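Ankyrin repeat family protein (Enterococcus faecalis, PDB 3HRA) is of unknown function but, as an ankyrin repeat protein built of stacked helix pairs, probably serves as a scaffold for binding other proteins. Local coordinates at residues Asn50-Ala55 with Thr85-Tyr90; Ala63-Gln68 with Lys93-Asp98; Gly106-Ile111 with Gly129-Asp134; Gly117-Val122 with Asn154-Asp159. All coordinates share one frame; numbering follows the deposited sequence.

Contacts 1 and 4 join the starts of successive outer helices, whereas contacts 2 and 3 lie among the loops that follow or precede helices. Helix 85-94 serves both contact 1 and contact 2, whose centres are about 12 Å apart. Contacts 1, 2 and 3 are partly buried; contact 4 is at the surface, across the chain's centre from contact 2. Chemistry follows place: isoleucine packing with one bridging water in contact 1, two direct amide bonds in contact 2, three water bridges to a loop in contact 3, and van der Waals contact, part of it against a glycine, with no hydrogen bond across in contact 4. Contacts 3 and 4 meet through Leu110 and Val122.

Contact 1 (Asn50-Ala55 with Thr85-Tyr90); sequences NDIEIA and TEILAY
Packing between the first turns of two neighbouring helices, with a single water bridge at its edge, joins Asn50-Ala55 to Thr85-Tyr90. The two stretches begin helix 52-60 and helix 85-94, and the backbones are closest at Ile52 and Ile87, whose CA atoms lie 6.0 Å apart. Ile87 carries the apolar part. Its CG1 stands beside its own backbone N, and the extended chain (chi2 172°) places Ile87 CD1 between Ala55 CB (3.8 Å) and Asn50 OD1 (3.5 Å). On its way Ile87 CG1 passes Ile52 CG1 at 4.0 Å, the two chains running obliquely to one another. Val47 of helix 42-49 also touches Ile87, so this side chain reaches the inner helix layer as well. Ile52 CD1 lies along the whole bent side chain of Glu86, carboxylate included, and comes closest to Glu86 CB at 3.6 Å. At the edge of the isoleucine packing, a water gives a hydrogen to Asn50 OD1 (2.8 Å) and another to Glu86 OE1 (2.9 Å). The same water accepts from Ile87 N (2.9 Å). Three bonds thus fix this water between the Asn50 turn and an amide in the first turn of helix 85-94. Asn50 itself has positive phi and closes the preceding helix in a Schellman motif, which leads directly to Asp51, the N-cap position of helix 52-60; the carboxylate of Asp51 makes no capping bond and pairs with Arg16. Consecutive outer helices stacked side by side in this way are characteristic of the ankyrin repeat fold.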
loop_
_atom_site.group_PDB
_atom_site.type_symbol
_atom_site.label_atom_id
_atom_site.label_comp_id
_atom_site.label_asym_id
_atom_site.label_seq_id
_atom_site.Cartn_x
_atom_site.Cartn_y
_atom_site.Cartn_z
ATOM N N ASN A 50 8.317 4.782 -8.881
ATOM C CA ASN A 50 7.135 5.523 -9.357
ATOM C C ASN A 50 7.203 5.857 -10.849
ATOM O O ASN A 50 6.851 6.960 -11.274
ATOM C CB ASN A 50 6.822 6.772 -8.521
ATOM C CG ASN A 50 5.374 7.222 -8.673
ATOM O OD1 ASN A 50 4.483 6.417 -8.944
ATOM N ND2 ASN A 50 5.133 8.522 -8.494
ATOM N N ASP A 51 7.635 4.871 -11.638
ATOM C CA ASP A 51 7.584 4.975 -13.085
ATOM C C ASP A 51 6.212 4.492 -13.544
ATOM O O ASP A 51 5.996 3.302 -13.808
ATOM C CB ASP A 51 8.724 4.186 -13.737
ATOM C CG ASP A 51 10.067 4.895 -13.624
ATOM O OD1 ASP A 51 10.118 6.131 -13.399
ATOM O OD2 ASP A 51 11.089 4.216 -13.766
ATOM N N ILE A 52 5.287 5.442 -13.627
ATOM C CA ILE A 52 3.883 5.126 -13.817
ATOM C C ILE A 52 3.613 4.439 -15.172
ATOM O O ILE A 52 2.862 3.464 -15.250
ATOM C CB ILE A 52 3.031 6.407 -13.664
ATOM C CG1 ILE A 52 3.148 6.939 -12.229
ATOM C CG2 ILE A 52 1.597 6.135 -13.999
ATOM C CD1 ILE A 52 2.529 8.345 -12.007
ATOM N N GLU A 53 4.207 4.953 -16.237
ATOM C CA GLU A 53 3.923 4.406 -17.557
ATOM C C GLU A 53 4.491 2.991 -17.698
ATOM O O GLU A 53 3.850 2.114 -18.280
ATOM C CB GLU A 53 4.449 5.335 -18.660
ATOM C CG GLU A 53 4.149 4.852 -20.083
ATOM C CD GLU A 53 2.651 4.755 -20.392
ATOM O OE1 GLU A 53 2.313 4.237 -21.484
ATOM O OE2 GLU A 53 1.815 5.203 -19.561
ATOM N N ILE A 54 5.685 2.771 -17.151
ATOM C CA ILE A 54 6.280 1.443 -17.156
ATOM C C ILE A 54 5.375 0.485 -16.383
ATOM O O ILE A 54 5.102 -0.633 -16.833
ATOM C CB ILE A 54 7.719 1.458 -16.582
ATOM C CG1 ILE A 54 8.669 2.130 -17.584
ATOM C CG2 ILE A 54 8.192 0.028 -16.236
ATOM C CD1 ILE A 54 10.091 2.309 -17.075
ATOM N N ALA A 55 4.916 0.926 -15.215
ATOM C CA ALA A 55 4.068 0.080 -14.385
ATOM C C ALA A 55 2.776 -0.275 -15.118
ATOM O O ALA A 55 2.346 -1.430 -15.103
ATOM C CB ALA A 55 3.775 0.750 -13.014
ATOM N N THR A 85 -0.113 6.734 -5.788
ATOM C CA THR A 85 -1.554 6.808 -6.004
ATOM C C THR A 85 -2.015 6.441 -7.409
ATOM O O THR A 85 -2.980 5.701 -7.572
ATOM C CB THR A 85 -2.048 8.222 -5.677
ATOM O OG1 THR A 85 -1.486 8.620 -4.422
ATOM C CG2 THR A 85 -3.578 8.262 -5.600
ATOM N N GLU A 86 -1.354 7.000 -8.415
ATOM C CA GLU A 86 -1.685 6.722 -9.809
ATOM C C GLU A 86 -1.555 5.229 -10.123
ATOM O O GLU A 86 -2.431 4.641 -10.758
ATOM C CB GLU A 86 -0.772 7.554 -10.717
ATOM C CG GLU A 86 -0.870 9.070 -10.412
ATOM C CD GLU A 86 0.235 9.649 -9.467
ATOM O OE1 GLU A 86 0.749 8.989 -8.496
ATOM O OE2 GLU A 86 0.577 10.835 -9.706
ATOM N N ILE A 87 -0.452 4.621 -9.685
ATOM C CA ILE A 87 -0.246 3.197 -9.925
ATOM C C ILE A 87 -1.284 2.352 -9.182
ATOM O O ILE A 87 -1.828 1.411 -9.745
ATOM C CB ILE A 87 1.188 2.757 -9.570
ATOM C CG1 ILE A 87 2.185 3.423 -10.519
ATOM C CG2 ILE A 87 1.320 1.235 -9.629
ATOM C CD1 ILE A 87 3.647 3.201 -10.109
ATOM N N LEU A 88 -1.580 2.721 -7.931
ATOM C CA LEU A 88 -2.579 2.027 -7.123
ATOM C C LEU A 88 -3.954 2.088 -7.770
ATOM O O LEU A 88 -4.648 1.073 -7.859
ATOM C CB LEU A 88 -2.650 2.619 -5.711
ATOM C CG LEU A 88 -3.663 1.962 -4.781
ATOM C CD1 LEU A 88 -3.355 0.475 -4.607
ATOM C CD2 LEU A 88 -3.677 2.684 -3.423
ATOM N N ALA A 89 -4.352 3.279 -8.201
ATOM C CA ALA A 89 -5.622 3.428 -8.908
ATOM C C ALA A 89 -5.699 2.493 -10.128
ATOM O O ALA A 89 -6.738 1.868 -10.388
ATOM C CB ALA A 89 -5.827 4.879 -9.318
ATOM N N TYR A 90 -4.600 2.407 -10.880
ATOM C CA TYR A 90 -4.555 1.536 -12.039
ATOM C C TYR A 90 -4.697 0.067 -11.633
ATOM O O TYR A 90 -5.455 -0.693 -12.255
ATOM C CB TYR A 90 -3.273 1.761 -12.844
ATOM C CG TYR A 90 -3.374 1.308 -14.276
ATOM C CD1 TYR A 90 -4.010 2.097 -15.228
ATOM C CD2 TYR A 90 -2.838 0.082 -14.678
ATOM C CE1 TYR A 90 -4.097 1.690 -16.552
ATOM C CE2 TYR A 90 -2.920 -0.335 -15.990
ATOM C CZ TYR A 90 -3.554 0.466 -16.921
ATOM O OH TYR A 90 -3.635 0.049 -18.229
HETATM O O HOH W 1 1.745 6.314 -8.686
#

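Contact 2 (Ala63-Gln68 with Lys93-Asp98); sequences ADINLQ and KHATPD
Asn66 reaches across from one loop to the next and grips the backbone of Lys93-Asp98 with both ends of its amide. From Asn66 CB, which lies 3.9 Å from Asp98 CB, the chain turns with CG beside its own backbone N (chi1 -60°), and the amide carbon comes to rest against the methylene of Asp98. Beyond it the two polar atoms part. Asn66 OD1 accepts from Asp98 N at 2.8 Å with an N-H...O angle of 162°, the donor standing above the carbonyl plane, 47° out of it. Asn66 ND2 gives a hydrogen to Thr96 O at 2.9 Å, and here the acceptor lies practically in the plane of the amide. With one amide group bound to a carbonyl and an N-H two residues apart, its rotation is fixed and the polar ends of this buried side chain are satisfied. The Asp98 carboxylate, turned roughly at right angles to the amide, is engaged instead by Asn100 N.

Ile65 supplies the apolar half. Ile65 CD1 meets Ala95 CB at 3.7 Å and Pro97 N at the same distance, with Pro97 CG a little farther off, while Tyr76 of helix 75-81 touches both Ile65 and Pro97. The turn that presents these side chains is type I, from Asp64 to Leu67, and Asp64 OD1 accepts from Asn66 N at 2.9 Å, an Asx turn that holds the backbone beneath the asparagine. Such side-chain-to-backbone bonding between successive turns is in keeping with the loops that join neighbouring repeats in the ankyrin repeat fold.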
loop_
_atom_site.group_PDB
_atom_site.type_symbol
_atom_site.label_atom_id
_atom_site.label_comp_id
_atom_site.label_asym_id
_atom_site.label_seq_id
_atom_site.Cartn_x
_atom_site.Cartn_y
_atom_site.Cartn_z
ATOM N N ALA A 63 1.700 -8.668 -15.693
ATOM C CA ALA A 63 2.585 -8.713 -14.529
ATOM C C ALA A 63 1.771 -8.955 -13.249
ATOM O O ALA A 63 0.677 -8.419 -13.079
ATOM C CB ALA A 63 3.402 -7.412 -14.413
ATOM N N ASP A 64 2.305 -9.778 -12.360
ATOM C CA ASP A 64 1.586 -10.162 -11.143
ATOM C C ASP A 64 1.759 -9.087 -10.076
ATOM O O ASP A 64 2.869 -8.887 -9.579
ATOM C CB ASP A 64 2.153 -11.488 -10.647
ATOM C CG ASP A 64 1.382 -12.063 -9.473
ATOM O OD1 ASP A 64 0.462 -11.407 -8.939
ATOM O OD2 ASP A 64 1.714 -13.205 -9.094
ATOM N N ILE A 65 0.672 -8.383 -9.736
ATOM C CA ILE A 65 0.760 -7.299 -8.766
ATOM C C ILE A 65 0.947 -7.836 -7.339
ATOM O O ILE A 65 1.226 -7.083 -6.411
ATOM C CB ILE A 65 -0.473 -6.353 -8.809
ATOM C CG1 ILE A 65 -1.749 -7.104 -8.411
ATOM C CG2 ILE A 65 -0.612 -5.686 -10.198
ATOM C CD1 ILE A 65 -2.872 -6.208 -7.928
ATOM N N ASN A 66 0.824 -9.147 -7.181
ATOM C CA ASN A 66 0.900 -9.765 -5.855
ATOM C C ASN A 66 2.201 -10.541 -5.590
ATOM O O ASN A 66 2.335 -11.192 -4.564
ATOM C CB ASN A 66 -0.312 -10.691 -5.635
ATOM C CG ASN A 66 -1.624 -9.949 -5.733
ATOM O OD1 ASN A 66 -1.858 -9.017 -4.988
ATOM N ND2 ASN A 66 -2.491 -10.359 -6.670
ATOM N N LEU A 67 3.156 -10.467 -6.505
ATOM C CA LEU A 67 4.385 -11.256 -6.364
ATOM C C LEU A 67 5.314 -10.536 -5.391
ATOM O O LEU A 67 5.864 -9.483 -5.713
ATOM C CB LEU A 67 5.055 -11.451 -7.732
ATOM C CG LEU A 67 6.114 -12.570 -7.834
ATOM C CD1 LEU A 67 6.465 -12.897 -9.279
ATOM C CD2 LEU A 67 7.388 -12.252 -7.060
ATOM N N GLN A 68 5.490 -11.119 -4.206
ATOM C CA GLN A 68 6.240 -10.468 -3.129
ATOM C C GLN A 68 7.752 -10.617 -3.253
ATOM O O GLN A 68 8.265 -11.694 -3.594
ATOM C CB GLN A 68 5.799 -11.008 -1.764
ATOM C CG GLN A 68 4.372 -10.700 -1.429
ATOM C CD GLN A 68 3.870 -11.482 -0.229
ATOM O OE1 GLN A 68 3.679 -10.925 0.857
ATOM N NE2 GLN A 68 3.660 -12.770 -0.416
ATOM N N LYS A 93 -8.155 -1.010 -10.848
ATOM C CA LYS A 93 -9.012 -1.132 -12.032
ATOM C C LYS A 93 -8.624 -2.277 -12.968
ATOM O O LYS A 93 -9.480 -2.825 -13.665
ATOM C CB LYS A 93 -8.989 0.158 -12.858
ATOM C CG LYS A 93 -9.569 1.386 -12.177
ATOM C CD LYS A 93 -9.408 2.603 -13.107
ATOM C CE LYS A 93 -9.378 3.909 -12.315
ATOM N NZ LYS A 93 -8.831 5.054 -13.115
ATOM N N HIS A 94 -7.335 -2.608 -13.027
ATOM C CA HIS A 94 -6.848 -3.524 -14.067
ATOM C C HIS A 94 -6.195 -4.809 -13.574
ATOM O O HIS A 94 -5.635 -5.573 -14.362
ATOM C CB HIS A 94 -5.896 -2.794 -15.016
ATOM C CG HIS A 94 -6.563 -1.725 -15.810
ATOM N ND1 HIS A 94 -6.550 -0.395 -15.440
ATOM C CD2 HIS A 94 -7.300 -1.789 -16.943
ATOM C CE1 HIS A 94 -7.226 0.314 -16.323
ATOM N NE2 HIS A 94 -7.693 -0.513 -17.247
ATOM N N ALA A 95 -6.262 -5.041 -12.273
ATOM C CA ALA A 95 -5.681 -6.243 -11.694
ATOM C C ALA A 95 -6.482 -6.663 -10.470
ATOM O O ALA A 95 -7.429 -5.979 -10.066
ATOM C CB ALA A 95 -4.216 -6.001 -11.339
ATOM N N THR A 96 -6.109 -7.791 -9.876
ATOM C CA THR A 96 -6.871 -8.344 -8.758
ATOM C C THR A 96 -5.938 -8.536 -7.570
ATOM O O THR A 96 -5.120 -9.449 -7.555
ATOM C CB THR A 96 -7.526 -9.716 -9.112
ATOM O OG1 THR A 96 -8.397 -9.572 -10.239
ATOM C CG2 THR A 96 -8.325 -10.267 -7.909
ATOM N N PRO A 97 -6.049 -7.662 -6.569
ATOM C CA PRO A 97 -5.183 -7.786 -5.384
ATOM C C PRO A 97 -5.476 -9.062 -4.617
ATOM O O PRO A 97 -6.634 -9.486 -4.529
ATOM C CB PRO A 97 -5.576 -6.573 -4.533
ATOM C CG PRO A 97 -6.190 -5.591 -5.515
ATOM C CD PRO A 97 -6.871 -6.440 -6.551
ATOM N N ASP A 98 -4.427 -9.681 -4.090
ATOM C CA ASP A 98 -4.555 -10.889 -3.266
ATOM C C ASP A 98 -4.516 -10.469 -1.803
ATOM O O ASP A 98 -3.448 -10.163 -1.264
ATOM C CB ASP A 98 -3.403 -11.872 -3.565
ATOM C CG ASP A 98 -3.524 -13.203 -2.788
ATOM O OD1 ASP A 98 -4.313 -13.288 -1.824
ATOM O OD2 ASP A 98 -2.798 -14.163 -3.141
#

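Contact 3 (Gly106-Ile111 with Gly129-Asp134); sequences GGNALI and GREDID
Water-mediated bonds make up most of the polar link between Asn108 and Ala109 on one side and Glu131 and Asp132 on the other. Asn108 ND2 gives a hydrogen to a water at 2.9 Å that in turn donates to Asp132 O, and a second water accepts from the same nitrogen and from Asp132 N. A third donates to Glu131 OE2 at 2.8 Å and accepts from Ala109 N, a longer bond. Three waters therefore tie the turn leading into helix 110-115 to the loop after helix 119-128.

The direct polar approach is that of Asn108 ND2 to Glu131 OE1, 3.1 Å apart, with the amide and carboxylate planes 87° apart and the two side chains sliding past each other in opposite directions. Glu131, bent at chi2 (-78°), folds its carboxylate back along this flank, and its OE2 is also bonded to Tyr76 OH.

The two segments bracket helices 110-115 and 119-128, a pair of consecutive antiparallel helices of the helix-turn-helix kind from which ankyrin folds are built, so the contact brings the turn leading into the pair against the loop leaving it. Each segment also has an internal side-chain bond. Asn108 CG sits between its backbone N and carbonyl carbon, and OD1 takes Ile111 N at 2.9 Å in an almost straight capping bond (174°). In the other segment, Asp132 OD1 accepts from Asp134 N at 2.9 Å, forming an Asx turn.

Apolar contact is left to Leu110, whose CD2 lies 4.1 Å from Ile133 CA and 4.2 Å from Glu131 CB. Leu126 of helix 119-128 touches both Leu110 and Ile133, continuing this patch beneath the loop.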
loop_
_atom_site.group_PDB
_atom_site.type_symbol
_atom_site.label_atom_id
_atom_site.label_comp_id
_atom_site.label_asym_id
_atom_site.label_seq_id
_atom_site.Cartn_x
_atom_site.Cartn_y
_atom_site.Cartn_z
ATOM N N GLY A 106 2.897 -8.106 8.803
ATOM C CA GLY A 106 1.601 -8.773 8.824
ATOM C C GLY A 106 0.447 -7.850 8.501
ATOM O O GLY A 106 -0.713 -8.174 8.778
ATOM N N GLY A 107 0.771 -6.691 7.930
ATOM C CA GLY A 107 -0.230 -5.712 7.560
ATOM C C GLY A 107 -0.680 -5.832 6.105
ATOM O O GLY A 107 -0.162 -6.644 5.327
ATOM N N ASN A 108 -1.659 -5.010 5.743
ATOM C CA ASN A 108 -2.172 -4.937 4.372
ATOM C C ASN A 108 -1.691 -3.661 3.668
ATOM O O ASN A 108 -0.685 -3.073 4.067
ATOM C CB ASN A 108 -3.703 -4.980 4.405
ATOM C CG ASN A 108 -4.305 -3.877 5.259
ATOM O OD1 ASN A 108 -3.594 -3.003 5.775
ATOM N ND2 ASN A 108 -5.625 -3.920 5.430
ATOM N N ALA A 109 -2.395 -3.223 2.625
ATOM C CA ALA A 109 -2.025 -1.960 1.982
ATOM C C ALA A 109 -2.512 -0.713 2.728
ATOM O O ALA A 109 -1.872 0.341 2.666
ATOM C CB ALA A 109 -2.477 -1.931 0.512
ATOM N N LEU A 110 -3.624 -0.845 3.449
ATOM C CA LEU A 110 -4.312 0.293 4.074
ATOM C C LEU A 110 -3.657 0.780 5.381
ATOM O O LEU A 110 -3.551 1.974 5.623
ATOM C CB LEU A 110 -5.778 -0.086 4.316
ATOM C CG LEU A 110 -6.744 0.935 4.923
ATOM C CD1 LEU A 110 -6.714 2.242 4.171
ATOM C CD2 LEU A 110 -8.169 0.372 4.944
ATOM N N ILE A 111 -3.218 -0.150 6.224
ATOM C CA ILE A 111 -2.564 0.230 7.472
ATOM C C ILE A 111 -1.371 1.178 7.267
ATOM O O ILE A 111 -1.344 2.253 7.851
ATOM C CB ILE A 111 -2.183 -0.994 8.326
ATOM C CG1 ILE A 111 -3.462 -1.708 8.801
ATOM C CG2 ILE A 111 -1.352 -0.552 9.519
ATOM C CD1 ILE A 111 -3.214 -3.055 9.525
ATOM N N GLY A 129 -11.292 -0.919 -2.753
ATOM C CA GLY A 129 -10.168 -1.753 -2.373
ATOM C C GLY A 129 -10.438 -3.148 -1.819
ATOM O O GLY A 129 -9.598 -4.035 -2.002
ATOM N N ARG A 130 -11.571 -3.351 -1.142
ATOM C CA ARG A 130 -11.901 -4.664 -0.576
ATOM C C ARG A 130 -11.191 -4.887 0.760
ATOM O O ARG A 130 -11.546 -5.789 1.532
ATOM C CB ARG A 130 -11.529 -5.770 -1.574
ATOM C CG ARG A 130 -12.308 -7.069 -1.418
ATOM C CD ARG A 130 -11.698 -8.156 -2.294
ATOM N NE ARG A 130 -11.420 -7.677 -3.644
ATOM C CZ ARG A 130 -10.470 -8.168 -4.441
ATOM N NH1 ARG A 130 -9.680 -9.155 -4.020
ATOM N NH2 ARG A 130 -10.307 -7.654 -5.667
ATOM N N GLU A 131 -10.181 -4.061 1.023
ATOM C CA GLU A 131 -9.445 -4.090 2.287
ATOM C C GLU A 131 -10.410 -3.959 3.477
ATOM O O GLU A 131 -11.322 -3.147 3.453
ATOM C CB GLU A 131 -8.431 -2.943 2.330
ATOM C CG GLU A 131 -7.432 -2.925 1.162
ATOM C CD GLU A 131 -6.325 -3.935 1.336
ATOM O OE1 GLU A 131 -6.256 -4.527 2.432
ATOM O OE2 GLU A 131 -5.532 -4.152 0.382
ATOM N N ASP A 132 -10.210 -4.779 4.504
ATOM C CA ASP A 132 -10.994 -4.708 5.732
ATOM C C ASP A 132 -10.474 -3.529 6.557
ATOM O O ASP A 132 -9.305 -3.493 6.928
ATOM C CB ASP A 132 -10.811 -6.028 6.487
ATOM C CG ASP A 132 -11.500 -6.056 7.840
ATOM O OD1 ASP A 132 -12.182 -5.074 8.220
ATOM O OD2 ASP A 132 -11.335 -7.090 8.534
ATOM N N ILE A 133 -11.327 -2.543 6.817
ATOM C CA ILE A 133 -10.899 -1.354 7.546
ATOM C C ILE A 133 -10.433 -1.706 8.963
ATOM O O ILE A 133 -9.672 -0.962 9.591
ATOM C CB ILE A 133 -12.037 -0.299 7.561
ATOM C CG1 ILE A 133 -11.544 1.075 8.016
ATOM C CG2 ILE A 133 -13.224 -0.772 8.413
ATOM C CD1 ILE A 133 -12.550 2.172 7.686
ATOM N N ASP A 134 -10.871 -2.857 9.457
ATOM C CA ASP A 134 -10.555 -3.275 10.820
ATOM C C ASP A 134 -9.434 -4.322 10.883
ATOM O O ASP A 134 -9.209 -4.962 11.918
ATOM C CB ASP A 134 -11.809 -3.810 11.519
ATOM C CG ASP A 134 -12.870 -2.736 11.742
ATOM O OD1 ASP A 134 -12.514 -1.540 11.904
ATOM O OD2 ASP A 134 -14.082 -3.093 11.761
HETATM O O HOH W 2 -6.912 -1.925 7.036
HETATM O O HOH W 3 -7.533 -6.423 4.516
HETATM O O HOH W 4 -3.497 -5.944 1.214
#

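Contact 4 (Gly117-Val122 with Asn154-Asp159); sequences GHIDNV and NQLYQD
Leu156 and Tyr157 close on Gly117, which offers bare backbone to both. Leu156 has CG opposite its own backbone N across the CA-CB bond (chi1 175°), and the fork at CG lays both methyls against the carbonyl of Gly117, with CD2 3.8 Å from Gly117 O. Tyr157 points its CB away from the other segment, yet chi1 of -69° swings the ring back so that its hydroxyl end lies against the glycine, Tyr157 OH 3.3 Å from Gly117 N without a hydrogen bond. The hydroxyl is bonded instead to Glu115 O, in the last turn of helix 110-115. Gly117 itself, with positive phi, ends that helix in a Schellman motif; a short turn then leads to helix 119-128, which stacks beside helix 155-166 as helices do in the ankyrin repeat fold. Between these two, the extended Ile119 sets CD1 3.9 Å from Asp159 CB, while its CG2 faces Leu156 CD1 at 4.3 Å. Asn154 N-caps helix 155-166: its OD1 takes Tyr157 N at 3.3 Å, nearly in line with the C=O bond, and Leu156 N more weakly, anchoring the turn that bears both contact residues.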
loop_
_atom_site.group_PDB
_atom_site.type_symbol
_atom_site.label_atom_id
_atom_site.label_comp_id
_atom_site.label_asym_id
_atom_site.label_seq_id
_atom_site.Cartn_x
_atom_site.Cartn_y
_atom_site.Cartn_z
ATOM N N GLY A 117 0.553 8.697 6.119
ATOM C CA GLY A 117 -0.129 9.936 5.769
ATOM C C GLY A 117 -0.620 10.051 4.340
ATOM O O GLY A 117 -0.924 11.145 3.870
ATOM N N HIS A 118 -0.696 8.923 3.639
ATOM C CA HIS A 118 -1.098 8.928 2.236
ATOM C C HIS A 118 -2.605 8.887 2.102
ATOM O O HIS A 118 -3.187 7.857 1.779
ATOM C CB HIS A 118 -0.434 7.753 1.518
ATOM C CG HIS A 118 1.050 7.875 1.481
ATOM N ND1 HIS A 118 1.899 6.892 1.947
ATOM C CD2 HIS A 118 1.840 8.901 1.085
ATOM C CE1 HIS A 118 3.148 7.293 1.804
ATOM N NE2 HIS A 118 3.142 8.512 1.294
ATOM N N ILE A 119 -3.233 10.024 2.381
ATOM C CA ILE A 119 -4.683 10.072 2.512
ATOM C C ILE A 119 -5.403 9.745 1.197
ATOM O O ILE A 119 -6.471 9.132 1.201
ATOM C CB ILE A 119 -5.141 11.432 3.129
ATOM C CG1 ILE A 119 -6.627 11.393 3.491
ATOM C CG2 ILE A 119 -4.821 12.594 2.198
ATOM C CD1 ILE A 119 -7.096 12.595 4.318
ATOM N N ASP A 120 -4.818 10.134 0.070
ATOM C CA ASP A 120 -5.417 9.787 -1.212
ATOM C C ASP A 120 -5.429 8.271 -1.423
ATOM O O ASP A 120 -6.409 7.722 -1.924
ATOM C CB ASP A 120 -4.711 10.509 -2.362
ATOM C CG ASP A 120 -5.001 12.005 -2.371
ATOM O OD1 ASP A 120 -6.168 12.387 -2.092
ATOM O OD2 ASP A 120 -4.063 12.794 -2.648
ATOM N N ASN A 121 -4.371 7.588 -0.993
ATOM C CA ASN A 121 -4.370 6.123 -1.027
ATOM C C ASN A 121 -5.426 5.496 -0.117
ATOM O O ASN A 121 -6.092 4.523 -0.496
ATOM C CB ASN A 121 -2.981 5.551 -0.691
ATOM C CG ASN A 121 -2.085 5.460 -1.912
ATOM O OD1 ASN A 121 -2.339 6.107 -2.915
ATOM N ND2 ASN A 121 -1.041 4.645 -1.831
ATOM N N VAL A 122 -5.579 6.058 1.078
ATOM C CA VAL A 122 -6.614 5.594 1.994
ATOM C C VAL A 122 -8.000 5.670 1.349
ATOM O O VAL A 122 -8.774 4.715 1.414
ATOM C CB VAL A 122 -6.592 6.392 3.303
ATOM C CG1 VAL A 122 -7.751 5.969 4.189
ATOM C CG2 VAL A 122 -5.237 6.201 3.996
ATOM N N ASN A 154 -1.218 15.786 13.955
ATOM C CA ASN A 154 -1.430 17.066 13.293
ATOM C C ASN A 154 -2.631 17.032 12.360
ATOM O O ASN A 154 -3.368 16.050 12.334
ATOM C CB ASN A 154 -0.171 17.501 12.537
ATOM C CG ASN A 154 0.202 16.546 11.426
ATOM O OD1 ASN A 154 -0.623 15.767 10.956
ATOM N ND2 ASN A 154 1.450 16.608 10.990
ATOM N N GLN A 155 -2.829 18.108 11.599
ATOM C CA GLN A 155 -3.990 18.210 10.714
ATOM C C GLN A 155 -4.168 17.014 9.766
ATOM O O GLN A 155 -5.296 16.560 9.530
ATOM C CB GLN A 155 -3.918 19.487 9.870
ATOM C CG GLN A 155 -5.172 19.720 9.065
ATOM C CD GLN A 155 -6.384 19.949 9.952
ATOM O OE1 GLN A 155 -6.486 20.982 10.624
ATOM N NE2 GLN A 155 -7.310 18.982 9.963
ATOM N N LEU A 156 -3.067 16.551 9.187
ATOM C CA LEU A 156 -3.119 15.471 8.207
ATOM C C LEU A 156 -3.682 14.221 8.873
ATOM O O LEU A 156 -4.558 13.556 8.335
ATOM C CB LEU A 156 -1.723 15.199 7.640
ATOM C CG LEU A 156 -1.552 14.025 6.675
ATOM C CD1 LEU A 156 -2.453 14.184 5.456
ATOM C CD2 LEU A 156 -0.085 13.896 6.280
ATOM N N TYR A 157 -3.198 13.938 10.070
ATOM C CA TYR A 157 -3.636 12.737 10.786
ATOM C C TYR A 157 -5.030 12.892 11.358
ATOM O O TYR A 157 -5.792 11.925 11.396
ATOM C CB TYR A 157 -2.577 12.254 11.786
ATOM C CG TYR A 157 -1.387 11.730 11.021
ATOM C CD1 TYR A 157 -1.409 10.455 10.453
ATOM C CD2 TYR A 157 -0.278 12.530 10.778
ATOM C CE1 TYR A 157 -0.333 9.990 9.692
ATOM C CE2 TYR A 157 0.794 12.067 10.029
ATOM C CZ TYR A 157 0.765 10.800 9.494
ATOM O OH TYR A 157 1.828 10.340 8.735
ATOM N N GLN A 158 -5.390 14.119 11.728
ATOM C CA GLN A 158 -6.766 14.416 12.118
ATOM C C GLN A 158 -7.672 14.083 10.937
ATOM O O GLN A 158 -8.703 13.443 11.100
ATOM C CB GLN A 158 -6.928 15.881 12.565
ATOM C CG GLN A 158 -6.201 16.201 13.866
ATOM C CD GLN A 158 -5.966 17.690 14.069
ATOM O OE1 GLN A 158 -4.972 18.106 14.680
ATOM N NE2 GLN A 158 -6.879 18.501 13.559
ATOM N N ASP A 159 -7.273 14.488 9.738
ATOM C CA ASP A 159 -8.087 14.221 8.548
ATOM C C ASP A 159 -8.187 12.712 8.234
ATOM O O ASP A 159 -9.239 12.226 7.807
ATOM C CB ASP A 159 -7.532 14.976 7.331
ATOM C CG ASP A 159 -7.826 16.494 7.373
ATOM O OD1 ASP A 159 -8.655 16.950 8.191
ATOM O OD2 ASP A 159 -7.221 17.230 6.566
#